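Hypothetical sugar ABC-transporter sugar binding protein (Arthrobacter globiformis, PDB 7BVT) binds cyclic alpha-maltosyl-1,6-maltose and probably delivers it, as the extracellular solute-binding component, to an ABC sugar transporter. Local coordinates at residues A139-Y144 / P290-G295. Numbering follows the deposited sequence.
Sequences ANNLGY and PATNLG. With GLC (alpha-D-glucopyranose), chain B.
Asn140 and Gly295 form an antiparallel hydrogen-bonded pair, Gly295 N reaching Asn140 O at 2.9 Å and Asn140 N reaching Gly295 O at 3.1 Å, and show how a strand pairing can double as a sugar-binding surface. From its CB, the Asn140 side chain sets CG between the backbone N and the carbonyl carbon (chi1 60°), which folds the amide back over Gly295. CG rests 3.5 Å from Gly295 C; OD1 lies 2.9 Å from Gly295 CA, where no side chain intervenes. ND2 points onward and gives O2 of one bound glucose unit an almost straight hydrogen bond, 2.9 Å long with 174° at the hydrogen; Asp90 and Arg371 also hydrogen-bond this sugar. Further along, the pairing frays: Leu142 N to Asn293 O is a weak bond, and a side chain takes over. With OG1 swung opposite the backbone N (chi1 -170°), Thr292 donates from OG1 to Leu142 O at 2.6 Å, in the carbonyl plane and on a lone pair, while its CG2 packs crosswise on Asn141 CB at 3.8 Å. Gln364 is a second donor to Leu142 O. Strands 140-147 and 292-301 thus meet at a buried point of the mixed sheet, helix 195-207 packed against Leu142 and Asn293, strand 368-369 alongside Thr292 and Leu294.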
ATOM      1  N   ALA A 139      -7.560   2.957   0.153  1.00 16.96           N
ATOM      2  CA  ALA A 139      -6.099   3.164   0.209  1.00 17.08           C
ATOM      3  C   ALA A 139      -5.603   2.863   1.609  1.00 17.02           C
ATOM      4  O   ALA A 139      -6.353   2.849   2.576  1.00 17.90           O
ATOM      5  CB  ALA A 139      -5.756   4.569  -0.192  1.00 17.30           C
ATOM      6  N   ASN A 140      -4.317   2.586   1.674  1.00 16.79           N
ATOM      7  CA  ASN A 140      -3.560   2.431   2.919  1.00 16.66           C
ATOM      8  C   ASN A 140      -2.118   2.824   2.607  1.00 15.55           C
ATOM      9  O   ASN A 140      -1.748   3.025   1.413  1.00 16.23           O
ATOM     10  CB  ASN A 140      -3.689   1.019   3.467  1.00 17.40           C
ATOM     11  CG  ASN A 140      -3.193  -0.060   2.530  1.00 19.28           C
ATOM     12  OD1 ASN A 140      -2.038  -0.026   2.114  1.00 19.94           O
ATOM     13  ND2 ASN A 140      -3.988  -1.087   2.316  1.00 22.93           N
ATOM     14  N   ASN A 141      -1.327   3.018   3.643  1.00 15.65           N
ATOM     15  CA  ASN A 141       0.093   3.325   3.476  1.00 16.22           C
ATOM     16  C   ASN A 141       0.864   2.915   4.718  1.00 16.80           C
ATOM     17  O   ASN A 141       0.288   2.468   5.724  1.00 17.22           O
ATOM     18  CB  ASN A 141       0.331   4.765   3.002  1.00 14.48           C
ATOM     19  CG  ASN A 141       0.011   5.807   4.044  1.00 16.70           C
ATOM     20  OD1 ASN A 141       0.439   5.723   5.210  1.00 17.51           O
ATOM     21  ND2 ASN A 141      -0.680   6.837   3.614  1.00 15.96           N
ATOM     22  N   LEU A 142       2.174   2.893   4.547  1.00 16.12           N
ATOM     23  CA  LEU A 142       3.072   2.447   5.626  1.00 16.38           C
ATOM     24  C   LEU A 142       3.412   3.640   6.496  1.00 14.75           C
ATOM     25  O   LEU A 142       3.750   4.699   5.990  1.00 15.52           O
ATOM     26  CB  LEU A 142       4.334   1.819   5.046  1.00 14.69           C
ATOM     27  CG  LEU A 142       4.141   0.440   4.458  1.00 17.33           C
ATOM     28  CD1 LEU A 142       5.406   0.021   3.687  1.00 19.03           C
ATOM     29  CD2 LEU A 142       3.876  -0.564   5.517  1.00 20.76           C
ATOM     30  N   GLY A 143       3.424   3.378   7.787  1.00 15.32           N
ATOM     31  CA  GLY A 143       3.738   4.379   8.795  1.00 15.38           C
ATOM     32  C   GLY A 143       4.665   3.805   9.825  1.00 16.75           C
ATOM     33  O   GLY A 143       5.006   2.617   9.785  1.00 17.40           O
ATOM     34  N   TYR A 144       5.036   4.646  10.754  1.00 16.09           N
ATOM     35  CA  TYR A 144       5.902   4.229  11.881  1.00 16.23           C
ATOM     36  C   TYR A 144       5.024   4.008  13.097  1.00 17.07           C
ATOM     37  O   TYR A 144       4.299   4.904  13.476  1.00 18.30           O
ATOM     38  CB  TYR A 144       6.955   5.317  12.122  1.00 16.91           C
ATOM     39  CG  TYR A 144       7.881   5.053  13.278  1.00 16.26           C
ATOM     40  CD1 TYR A 144       8.976   4.235  13.111  1.00 18.13           C
ATOM     41  CD2 TYR A 144       7.661   5.600  14.528  1.00 17.36           C
ATOM     42  CE1 TYR A 144       9.860   3.954  14.157  1.00 17.66           C
ATOM     43  CE2 TYR A 144       8.513   5.315  15.582  1.00 16.63           C
ATOM     44  CZ  TYR A 144       9.582   4.468  15.407  1.00 17.64           C
ATOM     45  OH  TYR A 144      10.444   4.259  16.443  1.00 18.79           O
ATOM     46  N   PRO A 290      10.138  13.180   2.786  1.00 19.81           N
ATOM     47  CA  PRO A 290       9.126  12.255   3.267  1.00 19.18           C
ATOM     48  C   PRO A 290       8.641  11.388   2.095  1.00 17.32           C
ATOM     49  O   PRO A 290       8.488  11.871   0.993  1.00 18.64           O
ATOM     50  CB  PRO A 290       7.998  13.165   3.786  1.00 21.79           C
ATOM     51  CG  PRO A 290       8.644  14.515   3.931  1.00 28.56           C
ATOM     52  CD  PRO A 290       9.724  14.587   2.864  1.00 24.45           C
ATOM     53  N   ALA A 291       8.395  10.121   2.386  1.00 16.97           N
ATOM     54  CA  ALA A 291       7.772   9.209   1.409  1.00 16.24           C
ATOM     55  C   ALA A 291       7.148   8.053   2.150  1.00 16.08           C
ATOM     56  O   ALA A 291       7.680   7.653   3.169  1.00 19.44           O
ATOM     57  CB  ALA A 291       8.782   8.685   0.406  1.00 17.69           C
ATOM     58  N   THR A 292       6.144   7.469   1.513  1.00 16.66           N
ATOM     59  CA  THR A 292       5.635   6.156   1.907  1.00 17.26           C
ATOM     60  C   THR A 292       5.110   5.413   0.676  1.00 15.99           C
ATOM     61  O   THR A 292       5.244   5.937  -0.434  1.00 15.61           O
ATOM     62  CB  THR A 292       4.642   6.290   3.062  1.00 19.43           C
ATOM     63  OG1 THR A 292       4.409   4.955   3.503  1.00 20.40           O
ATOM     64  CG2 THR A 292       3.362   6.956   2.645  1.00 19.68           C
ATOM     65  N   ASN A 293       4.605   4.198   0.909  1.00 14.32           N
ATOM     66  CA  ASN A 293       4.184   3.257  -0.150  1.00 13.85           C
ATOM     67  C   ASN A 293       2.670   3.025  -0.015  1.00 15.29           C
ATOM     68  O   ASN A 293       2.206   2.902   1.117  1.00 14.64           O
ATOM     69  CB  ASN A 293       4.935   1.941   0.011  1.00 14.45           C
ATOM     70  CG  ASN A 293       5.249   1.280  -1.303  1.00 14.80           C
ATOM     71  OD1 ASN A 293       4.624   1.562  -2.325  1.00 15.25           O
ATOM     72  ND2 ASN A 293       6.217   0.410  -1.233  1.00 15.89           N
ATOM     73  N   LEU A 294       1.938   3.042  -1.119  1.00 15.06           N
ATOM     74  CA  LEU A 294       0.465   2.892  -1.163  1.00 14.66           C
ATOM     75  C   LEU A 294       0.038   1.447  -1.365  1.00 16.32           C
ATOM     76  O   LEU A 294       0.547   0.767  -2.243  1.00 17.15           O
ATOM     77  CB  LEU A 294      -0.117   3.745  -2.270  1.00 15.07           C
ATOM     78  CG  LEU A 294      -0.060   5.247  -2.023  1.00 16.61           C
ATOM     79  CD1 LEU A 294      -0.174   6.032  -3.312  1.00 17.33           C
ATOM     80  CD2 LEU A 294      -1.143   5.650  -1.026  1.00 18.35           C
ATOM     81  N   GLY A 295      -0.931   1.025  -0.565  1.00 15.62           N
ATOM     82  CA  GLY A 295      -1.679  -0.219  -0.791  1.00 15.90           C
ATOM     83  C   GLY A 295      -3.136   0.067  -1.000  1.00 16.25           C
ATOM     84  O   GLY A 295      -3.525   1.239  -1.051  1.00 15.11           O
TER
HETATM   85  C1  GLC B   2      -1.220  -4.444   1.939  1.00 26.87           C
HETATM   86  C2  GLC B   2      -1.489  -3.600   0.732  1.00 25.75           C
HETATM   87  C3  GLC B   2      -0.946  -4.265  -0.508  1.00 25.80           C
HETATM   88  C4  GLC B   2       0.541  -4.571  -0.273  1.00 24.40           C
HETATM   89  C5  GLC B   2       0.684  -5.507   0.921  1.00 24.92           C
HETATM   90  C6  GLC B   2       2.168  -5.803   1.203  1.00 26.69           C
HETATM   91  O2  GLC B   2      -2.872  -3.293   0.719  1.00 25.85           O
HETATM   92  O3  GLC B   2      -1.168  -3.404  -1.638  1.00 25.47           O
HETATM   93  O4  GLC B   2       1.126  -5.224  -1.383  1.00 26.87           O
HETATM   94  O5  GLC B   2       0.174  -4.847   2.053  1.00 24.65           O
HETATM   95  O6  GLC B   2       2.236  -7.010   1.958  1.00 28.65           O